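Local coordinates for protein branched-chain alpha-ketoacid decarboxylase (PDB 2VBF) that probably decarboxylates branched-chain and aromatic alpha-keto acids to aldehydes, using thiamine diphosphate and a magnesium ion as cofactors, at residues Val216-Ile221 with Ser348-Leu353; Phe242-Thr247 with Phe341-Val346; Gly282-Ile287 with Lys559-Leu564; Ser403-Ser408 with Pro555-Lys560. One frame throughout, in Å; residues are numbered along the deposited sequence.

Contact 1 (Val216-Ile221 with Ser348-Leu353); sequences VILSKI and SSLSEL
Leu218 and Ile221 of helix 212-227 face the turn 348-353, part of the Rossmann-like central domain, in which helices flank a largely parallel sheet. Three residues apart and so about one helical turn, the two turn the same way toward Leu350 and Leu353 in a buried, mainly apolar patch. Methyl contacts do nearly all the work. Leu350 hangs from the single 3-10 turn 350-352, and its CD2 branch lodges between the two helix residues, 4.0 Å from Leu218 CD2 and 4.2 Å from Ile221 CG2; the Ile221 and Leu350 side chains cross at about a right angle. Ile221 can offer that methyl because CG2 lies anti to its own backbone N (CG1 at chi1 -71°), and the same CG2 comes within 4.3 Å of Leu353 CD1. Strands 298-302 and 323-326 add to the patch: Ile221 touches Leu300 and Ile324, and Leu350 touches Leu302.

The polar side is less certain. Ser349 is deposited in two conformers, so the close approach of its OG to Leu218 CD1 is doubtful; its hydroxyl is hydrogen-bonded to Val346 O in the preceding helix. Backbone and side chain meet where Leu353 brings both methyls to one carbonyl oxygen: CD1 and CD2 each lie 4.2 Å from Leu218 O.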
loop_
_atom_site.group_PDB
_atom_site.type_symbol
_atom_site.label_atom_id
_atom_site.label_comp_id
_atom_site.label_asym_id
_atom_site.label_seq_id
_atom_site.Cartn_x
_atom_site.Cartn_y
_atom_site.Cartn_z
ATOM N N VAL A 216 30.029 -32.500 11.686
ATOM C CA VAL A 216 30.356 -32.190 13.074
ATOM C C VAL A 216 29.117 -31.699 13.834
ATOM O O VAL A 216 28.888 -32.103 14.978
ATOM C CB VAL A 216 31.459 -31.118 13.179
ATOM C CG1 VAL A 216 31.714 -30.762 14.634
ATOM C CG2 VAL A 216 32.752 -31.600 12.523
ATOM N N ILE A 217 28.334 -30.821 13.206
ATOM C CA ILE A 217 27.102 -30.317 13.826
ATOM C C ILE A 217 26.154 -31.476 14.108
ATOM O O ILE A 217 25.604 -31.576 15.206
ATOM C CB ILE A 217 26.389 -29.247 12.958
ATOM C CG1 ILE A 217 27.144 -27.913 13.018
ATOM C CG2 ILE A 217 24.955 -29.035 13.447
ATOM C CD1 ILE A 217 26.558 -26.819 12.144
ATOM N N LEU A 218 25.979 -32.361 13.128
ATOM C CA LEU A 218 25.108 -33.524 13.304
ATOM C C LEU A 218 25.590 -34.456 14.422
ATOM O O LEU A 218 24.784 -34.970 15.195
ATOM C CB LEU A 218 24.965 -34.300 11.994
ATOM C CG LEU A 218 23.963 -33.676 11.031
ATOM C CD1 LEU A 218 24.253 -34.129 9.609
ATOM C CD2 LEU A 218 22.534 -34.023 11.454
ATOM N N SER A 219 26.902 -34.666 14.497
ATOM C CA SER A 219 27.493 -35.524 15.533
ATOM C C SER A 219 27.264 -34.967 16.933
ATOM O O SER A 219 26.946 -35.717 17.863
ATOM C CB SER A 219 28.992 -35.708 15.287
ATOM O OG SER A 219 29.196 -36.453 14.099
ATOM N N LYS A 220 27.423 -33.654 17.077
ATOM C CA LYS A 220 27.174 -32.995 18.360
ATOM C C LYS A 220 25.690 -33.010 18.736
ATOM O O LYS A 220 25.345 -33.158 19.914
ATOM C CB LYS A 220 27.727 -31.566 18.359
ATOM C CG LYS A 220 29.105 -31.446 19.016
ATOM C CD LYS A 220 29.976 -30.402 18.329
ATOM C CE LYS A 220 31.025 -29.822 19.273
ATOM N NZ LYS A 220 31.807 -30.869 19.998
ATOM N N ILE A 221 24.810 -32.870 17.745
ATOM C CA ILE A 221 23.372 -32.972 18.005
ATOM C C ILE A 221 23.031 -34.391 18.457
ATOM O O ILE A 221 22.306 -34.583 19.434
ATOM C CB ILE A 221 22.530 -32.593 16.769
ATOM C CG1 ILE A 221 22.624 -31.087 16.512
ATOM C CG2 ILE A 221 21.071 -33.023 16.958
ATOM C CD1 ILE A 221 22.075 -30.657 15.160
ATOM N N SER A 348 17.587 -31.781 7.152
ATOM C CA SER A 348 17.177 -32.977 6.411
ATOM C C SER A 348 18.067 -34.193 6.706
ATOM O O SER A 348 17.711 -35.318 6.356
ATOM C CB SER A 348 17.138 -32.700 4.904
ATOM O OG SER A 348 18.410 -32.340 4.410
ATOM N N SER A 349 19.210 -33.975 7.357
ATOM C CA SER A 349 20.093 -35.077 7.754
ATOM C C SER A 349 19.773 -35.602 9.160
ATOM O O SER A 349 20.416 -36.539 9.641
ATOM C CB SER A 349 21.561 -34.646 7.674
ATOM O OG SER A 349 21.844 -33.600 8.590
ATOM N N LEU A 350 18.778 -35.009 9.822
ATOM C CA LEU A 350 18.428 -35.424 11.184
ATOM C C LEU A 350 17.914 -36.866 11.247
ATOM O O LEU A 350 18.170 -37.567 12.226
ATOM C CB LEU A 350 17.403 -34.473 11.808
ATOM C CG LEU A 350 17.924 -33.097 12.235
ATOM C CD1 LEU A 350 16.766 -32.236 12.737
ATOM C CD2 LEU A 350 19.023 -33.206 13.300
ATOM N N SER A 351 17.199 -37.314 10.215
ATOM C CA SER A 351 16.690 -38.694 10.204
ATOM C C SER A 351 17.721 -39.725 9.690
ATOM O O SER A 351 17.417 -40.913 9.614
ATOM C CB SER A 351 15.344 -38.792 9.465
ATOM O OG SER A 351 14.261 -38.478 10.338
ATOM N N GLU A 352 18.930 -39.275 9.353
ATOM C CA GLU A 352 20.091 -40.170 9.261
ATOM C C GLU A 352 20.518 -40.636 10.657
ATOM O O GLU A 352 21.236 -41.637 10.789
ATOM C CB GLU A 352 21.307 -39.474 8.639
ATOM C CG GLU A 352 21.272 -39.218 7.134
ATOM C CD GLU A 352 22.492 -38.422 6.661
ATOM O OE1 GLU A 352 23.551 -38.472 7.338
ATOM O OE2 GLU A 352 22.396 -37.739 5.609
ATOM N N LEU A 353 20.133 -39.877 11.686
ATOM C CA LEU A 353 20.519 -40.193 13.054
ATOM C C LEU A 353 19.634 -41.316 13.554
ATOM O O LEU A 353 18.403 -41.235 13.493
ATOM C CB LEU A 353 20.402 -38.975 13.979
ATOM C CG LEU A 353 21.182 -37.720 13.573
ATOM C CD1 LEU A 353 21.026 -36.651 14.639
ATOM C CD2 LEU A 353 22.656 -38.013 13.334
#

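Contact 2 (Phe242-Thr247 with Phe341-Val346)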
loop_
_atom_site.group_PDB
_atom_site.type_symbol
_atom_site.label_atom_id
_atom_site.label_comp_id
_atom_site.label_asym_id
_atom_site.label_seq_id
_atom_site.Cartn_x
_atom_site.Cartn_y
_atom_site.Cartn_z
ATOM N N PHE A 242 11.484 -23.197 4.356
ATOM C CA PHE A 242 12.096 -24.225 3.515
ATOM C C PHE A 242 11.188 -25.425 3.241
ATOM O O PHE A 242 11.617 -26.373 2.590
ATOM C CB PHE A 242 13.397 -24.710 4.169
ATOM C CG PHE A 242 14.594 -23.912 3.767
ATOM C CD1 PHE A 242 15.362 -24.291 2.680
ATOM C CD2 PHE A 242 14.932 -22.748 4.449
ATOM C CE1 PHE A 242 16.462 -23.534 2.286
ATOM C CE2 PHE A 242 16.032 -21.990 4.059
ATOM C CZ PHE A 242 16.796 -22.385 2.990
ATOM N N GLY A 243 9.947 -25.403 3.719
ATOM C CA GLY A 243 9.058 -26.553 3.567
ATOM C C GLY A 243 9.591 -27.802 4.267
ATOM O O GLY A 243 9.447 -28.919 3.755
ATOM N N LEU A 244 10.205 -27.611 5.431
ATOM C CA LEU A 244 10.810 -28.698 6.206
ATOM C C LEU A 244 9.894 -29.232 7.310
ATOM O O LEU A 244 10.318 -30.058 8.129
ATOM C CB LEU A 244 12.142 -28.228 6.807
ATOM C CG LEU A 244 13.290 -28.103 5.803
ATOM C CD1 LEU A 244 14.419 -27.279 6.380
ATOM C CD2 LEU A 244 13.792 -29.498 5.395
ATOM N N GLU A 245 8.630 -28.804 7.338
ATOM C CA GLU A 245 7.723 -29.230 8.408
ATOM C C GLU A 245 7.575 -30.746 8.475
ATOM O O GLU A 245 7.661 -31.332 9.563
ATOM C CB GLU A 245 6.332 -28.606 8.281
ATOM C CG GLU A 245 6.300 -27.071 8.312
ATOM C CD GLU A 245 6.181 -26.480 6.910
ATOM O OE1 GLU A 245 6.987 -26.877 6.041
ATOM O OE2 GLU A 245 5.278 -25.643 6.666
ATOM N N LYS A 246 7.327 -31.378 7.335
ATOM C CA LYS A 246 7.109 -32.831 7.336
ATOM C C LYS A 246 8.372 -33.577 7.764
ATOM O O LYS A 246 8.291 -34.626 8.393
ATOM C CB LYS A 246 6.648 -33.316 5.960
ATOM C CG LYS A 246 5.281 -32.801 5.561
ATOM C CD LYS A 246 4.183 -33.389 6.422
ATOM C CE LYS A 246 2.817 -32.832 6.059
ATOM N NZ LYS A 246 2.450 -33.205 4.681
ATOM N N THR A 247 9.527 -33.019 7.424
ATOM C CA THR A 247 10.837 -33.581 7.789
ATOM C C THR A 247 11.043 -33.554 9.310
ATOM O O THR A 247 11.418 -34.560 9.921
ATOM C CB THR A 247 11.970 -32.802 7.070
ATOM O OG1 THR A 247 11.834 -32.962 5.646
ATOM C CG2 THR A 247 13.357 -33.279 7.496
ATOM N N PHE A 341 27.722 -23.627 7.040
ATOM C CA PHE A 341 26.843 -24.787 6.894
ATOM C C PHE A 341 25.551 -24.393 6.187
ATOM O O PHE A 341 25.158 -23.222 6.215
ATOM C CB PHE A 341 26.501 -25.363 8.271
ATOM C CG PHE A 341 25.514 -24.531 9.029
ATOM C CD1 PHE A 341 24.157 -24.827 8.990
ATOM C CD2 PHE A 341 25.938 -23.419 9.735
ATOM C CE1 PHE A 341 23.244 -24.036 9.659
ATOM C CE2 PHE A 341 25.037 -22.630 10.405
ATOM C CZ PHE A 341 23.682 -22.941 10.369
ATOM N N ASP A 342 24.891 -25.376 5.578
ATOM C CA ASP A 342 23.556 -25.190 5.008
ATOM C C ASP A 342 22.478 -25.716 5.960
ATOM O O ASP A 342 22.438 -26.903 6.286
ATOM C CB ASP A 342 23.437 -25.894 3.656
ATOM C CG ASP A 342 22.098 -25.636 2.985
ATOM O OD1 ASP A 342 21.895 -24.514 2.468
ATOM O OD2 ASP A 342 21.251 -26.548 2.977
ATOM N N PHE A 343 21.600 -24.813 6.386
ATOM C CA PHE A 343 20.472 -25.126 7.268
ATOM C C PHE A 343 19.596 -26.286 6.757
ATOM O O PHE A 343 19.304 -27.228 7.495
ATOM C CB PHE A 343 19.643 -23.845 7.438
ATOM C CG PHE A 343 18.380 -24.024 8.216
ATOM C CD1 PHE A 343 18.408 -24.134 9.596
ATOM C CD2 PHE A 343 17.148 -24.025 7.572
ATOM C CE1 PHE A 343 17.238 -24.289 10.321
ATOM C CE2 PHE A 343 15.972 -24.177 8.298
ATOM C CZ PHE A 343 16.019 -24.304 9.666
ATOM N N ARG A 344 19.164 -26.204 5.502
ATOM C CA ARG A 344 18.320 -27.242 4.911
ATOM C C ARG A 344 19.012 -28.602 4.967
ATOM O O ARG A 344 18.411 -29.604 5.380
ATOM C CB ARG A 344 17.991 -26.877 3.462
ATOM C CG ARG A 344 17.156 -27.891 2.684
ATOM C CD ARG A 344 17.376 -27.703 1.194
ATOM N NE ARG A 344 16.629 -28.646 0.367
ATOM C CZ ARG A 344 16.680 -28.679 -0.965
ATOM N NH1 ARG A 344 17.439 -27.813 -1.636
ATOM N NH2 ARG A 344 15.961 -29.577 -1.635
ATOM N N ALA A 345 20.279 -28.615 4.552
ATOM C CA ALA A 345 21.106 -29.830 4.558
ATOM C C ALA A 345 21.156 -30.463 5.943
ATOM O O ALA A 345 20.945 -31.667 6.095
ATOM C CB ALA A 345 22.522 -29.514 4.064
ATOM N N VAL A 346 21.402 -29.648 6.959
ATOM C CA VAL A 346 21.536 -30.182 8.310
ATOM C C VAL A 346 20.196 -30.721 8.816
ATOM O O VAL A 346 20.123 -31.846 9.311
ATOM C CB VAL A 346 22.161 -29.156 9.283
ATOM C CG1 VAL A 346 22.204 -29.718 10.690
ATOM C CG2 VAL A 346 23.572 -28.787 8.820
#
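Phe242 and Arg344 bring the backbones nearest, CA to CA 7.1 Å, where the link between helices 237-241 and 245-255 faces the first turn of helix 343-348. At Gly243 a positive phi closes a Schellman motif, and Leu244 then takes the N-cap position of the next helix. Both Phe242 and Leu244 point at the opposing helix start. The Phe242 ring lies against the aliphatic root of Arg344, CD1 being 3.8 Å from Arg344 CB, while its other ortho carbon, CD2, comes at the edge of the Phe343 ring, 4.0 Å from Phe343 CD2. The two ring planes are 59° apart, an oblique pairing. Leu244 runs past Phe343 in the opposite sense and sets CD1 4.0 Å from Phe343 CE2.

Arg344 points CG anti to its backbone N (chi1 178°) and stays extended to NE, which carries the guanidinium away from the Phe242 ring, toward a long, weak ion pair with Glu204. Replacing Phe242 with an alanine would probably leave the edge of Phe343 and the aliphatic stem of Arg344 without their common partner and open a gap between the helix starts. Asp342 caps helix 343-348, its OD2 accepting from Ala345 N at 2.8 Å. The chemistry thus divides the labour: Asp342 caps one helix start and a Schellman motif ends the helix before the other, while carbon surfaces join the two.

Contact 3 (Gly282-Ile287 with Lys559-Leu564); sequences GKLSEI and KKMGKL
Leu284, in the short 3-10 turn that follows strand 276-279 at the edge of the central-domain sheet, plugs into the side of the C-terminal helix 556-568. Its two methyls part company there. CD2 lies 3.6 Å from Lys560 CB and equally near Lys560 CD, so it rests along the aliphatic part of that lysine, whose amino group turns off elsewhere. CD1 turns to Met561 SD, 3.7 Å off, and meets Leu564 CD1 tip to tip at 4.1 Å. Met561 presents its sulfur by bending at chi2 (66°), and its side chain crosses that of Leu284 at about a right angle. Lys283, extended beyond CG, brings CE to 4.1 Å from Leu564 CD1. An alanine at Leu284 is likely to leave Lys560, Met561 and Leu564 without their partner methyls and open a gap between turn and helix.

The turn is pinned from within: Gly282 O receives both Ser285 N, at 3.0 Å, and Ser285 OG, at 2.7 Å. Met561 is about 11 Å, side chain to nearest atoms, from the bound thiamine diphosphate. The arrangement is a domain interface, central-domain loop against C-terminal helix, consistent with thiamine diphosphate decarboxylases, in which that helix packs near the active site.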
loop_
_atom_site.group_PDB
_atom_site.type_symbol
_atom_site.label_atom_id
_atom_site.label_comp_id
_atom_site.label_asym_id
_atom_site.label_seq_id
_atom_site.Cartn_x
_atom_site.Cartn_y
_atom_site.Cartn_z
ATOM N N GLY A 282 7.378 -17.437 26.510
ATOM C CA GLY A 282 7.999 -16.874 27.705
ATOM C C GLY A 282 7.142 -17.065 28.943
ATOM O O GLY A 282 6.539 -18.124 29.138
ATOM N N LYS A 283 7.068 -16.031 29.776
ATOM C CA LYS A 283 6.340 -16.136 31.044
ATOM C C LYS A 283 4.830 -16.316 30.872
ATOM O O LYS A 283 4.159 -16.739 31.811
ATOM C CB LYS A 283 6.640 -14.944 31.966
ATOM C CG LYS A 283 5.839 -13.681 31.682
ATOM C CD LYS A 283 6.247 -12.558 32.614
ATOM C CE LYS A 283 5.346 -11.341 32.450
ATOM N NZ LYS A 283 5.727 -10.255 33.410
ATOM N N LEU A 284 4.308 -16.031 29.675
ATOM C CA LEU A 284 2.889 -16.225 29.369
ATOM C C LEU A 284 2.546 -17.657 28.931
ATOM O O LEU A 284 1.393 -17.944 28.610
ATOM C CB LEU A 284 2.438 -15.241 28.286
ATOM C CG LEU A 284 2.647 -13.747 28.584
ATOM C CD1 LEU A 284 2.075 -12.903 27.454
ATOM C CD2 LEU A 284 2.028 -13.348 29.906
ATOM N N SER A 285 3.539 -18.542 28.913
ATOM C CA SER A 285 3.317 -19.950 28.601
ATOM C C SER A 285 2.455 -20.615 29.667
ATOM O O SER A 285 2.466 -20.211 30.826
ATOM C CB SER A 285 4.639 -20.713 28.538
ATOM O OG SER A 285 5.558 -20.126 27.648
ATOM N N GLU A 286 1.727 -21.649 29.271
ATOM C CA GLU A 286 1.100 -22.541 30.241
ATOM C C GLU A 286 2.198 -23.040 31.193
ATOM O O GLU A 286 3.322 -23.316 30.758
ATOM C CB GLU A 286 0.401 -23.690 29.522
ATOM C CG GLU A 286 -0.437 -24.589 30.414
ATOM C CD GLU A 286 0.348 -25.731 31.020
ATOM O OE1 GLU A 286 1.127 -26.379 30.275
ATOM O OE2 GLU A 286 0.171 -25.983 32.235
ATOM N N ILE A 287 1.880 -23.127 32.483
ATOM C CA ILE A 287 2.889 -23.376 33.524
ATOM C C ILE A 287 3.672 -24.698 33.353
ATOM O O ILE A 287 4.909 -24.699 33.425
ATOM C CB ILE A 287 2.274 -23.242 34.962
ATOM C CG1 ILE A 287 3.356 -23.261 36.037
ATOM C CG2 ILE A 287 1.199 -24.294 35.216
ATOM C CD1 ILE A 287 4.246 -22.055 36.000
ATOM N N LYS A 559 -4.868 -9.988 27.195
ATOM C CA LYS A 559 -5.007 -9.182 28.404
ATOM C C LYS A 559 -3.642 -8.996 29.061
ATOM O O LYS A 559 -3.335 -7.919 29.569
ATOM C CB LYS A 559 -5.997 -9.820 29.382
ATOM C CG LYS A 559 -7.443 -9.741 28.913
ATOM C CD LYS A 559 -8.419 -10.190 29.988
ATOM C CE LYS A 559 -8.581 -9.159 31.111
ATOM N NZ LYS A 559 -9.034 -7.824 30.614
ATOM N N LYS A 560 -2.815 -10.039 29.020
ATOM C CA LYS A 560 -1.474 -9.986 29.602
ATOM C C LYS A 560 -0.488 -9.282 28.675
ATOM O O LYS A 560 0.276 -8.425 29.102
ATOM C CB LYS A 560 -0.983 -11.394 29.926
ATOM C CG LYS A 560 -1.875 -12.141 30.916
ATOM C CD LYS A 560 -1.398 -13.564 31.130
ATOM C CE LYS A 560 -2.298 -14.317 32.103
ATOM N NZ LYS A 560 -2.288 -13.691 33.469
ATOM N N MET A 561 -0.529 -9.637 27.396
ATOM C CA MET A 561 0.434 -9.107 26.427
ATOM C C MET A 561 0.245 -7.613 26.133
ATOM O O MET A 561 1.218 -6.891 25.828
ATOM C CB MET A 561 0.344 -9.915 25.134
ATOM C CG MET A 561 1.519 -9.730 24.239
ATOM S SD MET A 561 3.052 -10.382 24.923
ATOM C CE MET A 561 4.228 -9.384 23.995
ATOM N N GLY A 562 -1.003 -7.152 26.196
ATOM C CA GLY A 562 -1.324 -5.736 25.996
ATOM C C GLY A 562 -0.543 -4.858 26.959
ATOM O O GLY A 562 -0.000 -3.820 26.570
ATOM N N LYS A 563 -0.481 -5.294 28.217
ATOM C CA LYS A 563 0.204 -4.534 29.256
ATOM C C LYS A 563 1.726 -4.590 29.077
ATOM O O LYS A 563 2.432 -3.641 29.412
ATOM C CB LYS A 563 -0.231 -5.039 30.639
ATOM C CG LYS A 563 -1.746 -4.892 30.899
ATOM C CD LYS A 563 -2.173 -3.424 30.918
ATOM C CE LYS A 563 -3.687 -3.226 31.028
ATOM N NZ LYS A 563 -4.346 -2.970 29.704
ATOM N N LEU A 564 2.225 -5.690 28.513
ATOM C CA LEU A 564 3.652 -5.833 28.259
ATOM C C LEU A 564 4.089 -4.985 27.067
ATOM O O LEU A 564 5.186 -4.420 27.092
ATOM C CB LEU A 564 4.024 -7.303 28.056
ATOM C CG LEU A 564 3.737 -8.198 29.269
ATOM C CD1 LEU A 564 4.084 -9.658 28.975
ATOM C CD2 LEU A 564 4.506 -7.690 30.486
#

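Contact 4 (Ser403-Ser408 with Pro555-Lys560); sequences SFFGAS and PKLLKK
Pro555 O, at the N-cap of helix 556-568, is gripped by Lys559 N at 3.0 Å and, weakly, by Leu558 N at 2.9 Å, which fixes the first turn of the helix that lies against 403-408. The ring of Pro555 meets the backbone of the partner helix, CG 3.9 Å from Gly406 N, where no side chain stands between.

Phe405 is the main bridge. Its CD2 is 3.8 Å from Leu558 CD1, the two side chains crossing at about a right angle, while Leu557 CD2 comes up at the ring's edge, near its plane. That same methyl lies 3.6 Å from Phe405 O and 3.8 Å from Ser408 OG. Leu557 gets there with CG anti to its backbone N (chi1 -176°). One face of the Phe405 ring has Phe404 CD2 over its centre, 3.9 Å above the plane, so Phe404 and Leu558 lie on opposite sides of the ring, with Leu557 at its edge.

Leu558 lies about 5 Å, side chain to nearest atoms, from the bound thiamine diphosphate and also near Thr402 and Val484 of its site. Helix 379-389 touches Pro555 and Ser403, and Met561 and Phe565, further along helix 556-568, also touch Phe405.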
loop_
_atom_site.group_PDB
_atom_site.type_symbol
_atom_site.label_atom_id
_atom_site.label_comp_id
_atom_site.label_asym_id
_atom_site.label_seq_id
_atom_site.Cartn_x
_atom_site.Cartn_y
_atom_site.Cartn_z
ATOM N N SER A 403 -7.714 -12.040 17.395
ATOM C CA SER A 403 -7.667 -13.299 16.618
ATOM C C SER A 403 -6.325 -14.037 16.756
ATOM O O SER A 403 -6.291 -15.224 17.102
ATOM C CB SER A 403 -7.971 -13.047 15.146
ATOM O OG SER A 403 -9.306 -12.636 14.925
ATOM N N PHE A 404 -5.217 -13.345 16.498
ATOM C CA PHE A 404 -3.906 -13.992 16.617
ATOM C C PHE A 404 -3.666 -14.489 18.031
ATOM O O PHE A 404 -3.267 -15.636 18.218
ATOM C CB PHE A 404 -2.757 -13.070 16.203
ATOM C CG PHE A 404 -1.407 -13.716 16.338
ATOM C CD1 PHE A 404 -0.954 -14.581 15.372
ATOM C CD2 PHE A 404 -0.619 -13.496 17.458
ATOM C CE1 PHE A 404 0.281 -15.191 15.489
ATOM C CE2 PHE A 404 0.620 -14.092 17.581
ATOM C CZ PHE A 404 1.066 -14.958 16.603
ATOM N N PHE A 405 -3.899 -13.644 19.027
ATOM C CA PHE A 405 -3.585 -14.035 20.400
ATOM C C PHE A 405 -4.490 -15.148 20.938
ATOM O O PHE A 405 -4.026 -16.007 21.681
ATOM C CB PHE A 405 -3.513 -12.812 21.303
ATOM C CG PHE A 405 -2.353 -11.930 20.963
ATOM C CD1 PHE A 405 -1.053 -12.363 21.207
ATOM C CD2 PHE A 405 -2.545 -10.709 20.341
ATOM C CE1 PHE A 405 0.043 -11.570 20.865
ATOM C CE2 PHE A 405 -1.457 -9.907 20.003
ATOM C CZ PHE A 405 -0.161 -10.343 20.258
ATOM N N GLY A 406 -5.743 -15.173 20.494
ATOM C CA GLY A 406 -6.641 -16.285 20.791
ATOM C C GLY A 406 -6.320 -17.570 20.048
ATOM O O GLY A 406 -6.222 -18.648 20.656
ATOM N N ALA A 407 -6.172 -17.466 18.729
ATOM C CA ALA A 407 -5.984 -18.649 17.897
ATOM C C ALA A 407 -4.604 -19.281 18.115
ATOM O O ALA A 407 -4.432 -20.481 17.891
ATOM C CB ALA A 407 -6.186 -18.310 16.427
ATOM N N SER A 408 -3.624 -18.483 18.537
ATOM C CA SER A 408 -2.234 -18.946 18.591
ATOM C C SER A 408 -2.038 -20.104 19.571
ATOM O O SER A 408 -1.149 -20.931 19.366
ATOM C CB SER A 408 -1.257 -17.806 18.925
ATOM O OG SER A 408 -1.407 -17.364 20.261
ATOM N N PRO A 555 -8.955 -11.989 24.694
ATOM C CA PRO A 555 -8.558 -13.305 25.187
ATOM C C PRO A 555 -7.496 -13.174 26.273
ATOM O O PRO A 555 -6.726 -12.214 26.269
ATOM C CB PRO A 555 -7.999 -14.000 23.941
ATOM C CG PRO A 555 -7.580 -12.902 23.060
ATOM C CD PRO A 555 -8.574 -11.803 23.283
ATOM N N LYS A 556 -7.474 -14.121 27.207
ATOM C CA LYS A 556 -6.554 -14.056 28.350
ATOM C C LYS A 556 -5.118 -13.717 27.958
ATOM O O LYS A 556 -4.480 -12.895 28.613
ATOM C CB LYS A 556 -6.592 -15.368 29.145
ATOM C CG LYS A 556 -7.864 -15.522 29.958
ATOM C CD LYS A 556 -7.883 -16.785 30.810
ATOM C CE LYS A 556 -9.109 -16.810 31.732
ATOM N NZ LYS A 556 -10.382 -17.099 31.005
ATOM N N LEU A 557 -4.612 -14.319 26.887
ATOM C CA LEU A 557 -3.223 -14.068 26.475
ATOM C C LEU A 557 -3.011 -12.586 26.148
ATOM O O LEU A 557 -1.981 -12.016 26.516
ATOM C CB LEU A 557 -2.810 -14.943 25.279
ATOM C CG LEU A 557 -1.345 -14.828 24.817
ATOM C CD1 LEU A 557 -0.396 -15.095 25.979
ATOM C CD2 LEU A 557 -1.043 -15.778 23.659
ATOM N N LEU A 558 -3.981 -11.969 25.471
ATOM C CA LEU A 558 -3.859 -10.567 25.055
ATOM C C LEU A 558 -4.032 -9.615 26.235
ATOM O O LEU A 558 -3.411 -8.552 26.277
ATOM C CB LEU A 558 -4.857 -10.219 23.940
ATOM C CG LEU A 558 -4.890 -8.766 23.451
ATOM C CD1 LEU A 558 -3.487 -8.280 23.085
ATOM C CD2 LEU A 558 -5.826 -8.625 22.268
ATOM N N LYS A 559 -4.868 -9.988 27.195
ATOM C CA LYS A 559 -5.007 -9.182 28.404
ATOM C C LYS A 559 -3.642 -8.996 29.061
ATOM O O LYS A 559 -3.335 -7.919 29.569
ATOM C CB LYS A 559 -5.997 -9.820 29.382
ATOM C CG LYS A 559 -7.443 -9.741 28.913
ATOM C CD LYS A 559 -8.419 -10.190 29.988
ATOM C CE LYS A 559 -8.581 -9.159 31.111
ATOM N NZ LYS A 559 -9.034 -7.824 30.614
ATOM N N LYS A 560 -2.815 -10.039 29.020
ATOM C CA LYS A 560 -1.474 -9.986 29.602
ATOM C C LYS A 560 -0.488 -9.282 28.675
ATOM O O LYS A 560 0.276 -8.425 29.102
ATOM C CB LYS A 560 -0.983 -11.394 29.926
ATOM C CG LYS A 560 -1.875 -12.141 30.916
ATOM C CD LYS A 560 -1.398 -13.564 31.130
ATOM C CE LYS A 560 -2.298 -14.317 32.103
ATOM N NZ LYS A 560 -2.288 -13.691 33.469
#

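Overall arrangement
The four contacts fall into two pairs. Contacts 1 and 2 touch each other and lie inside the central domain, their centres 12 Å apart, with 341-346 and 348-353 following one another along the chain; Ile217 packs on Val346 and Phe341 between them. Contacts 3 and 4, centres 9 Å apart, share Lys559 and Lys560 and both pack against helix 556-568, Leu284 meeting Leu557 where they join. Contacts 1, 2 and 4 are buried, contact 3 is a surface contact edged by lysines. Contact 1 is methyl against methyl, contact 2 adds aromatic rings, and contact 4, nearest the cofactor, sets a phenylalanine against leucines and a proline against a glycine backbone.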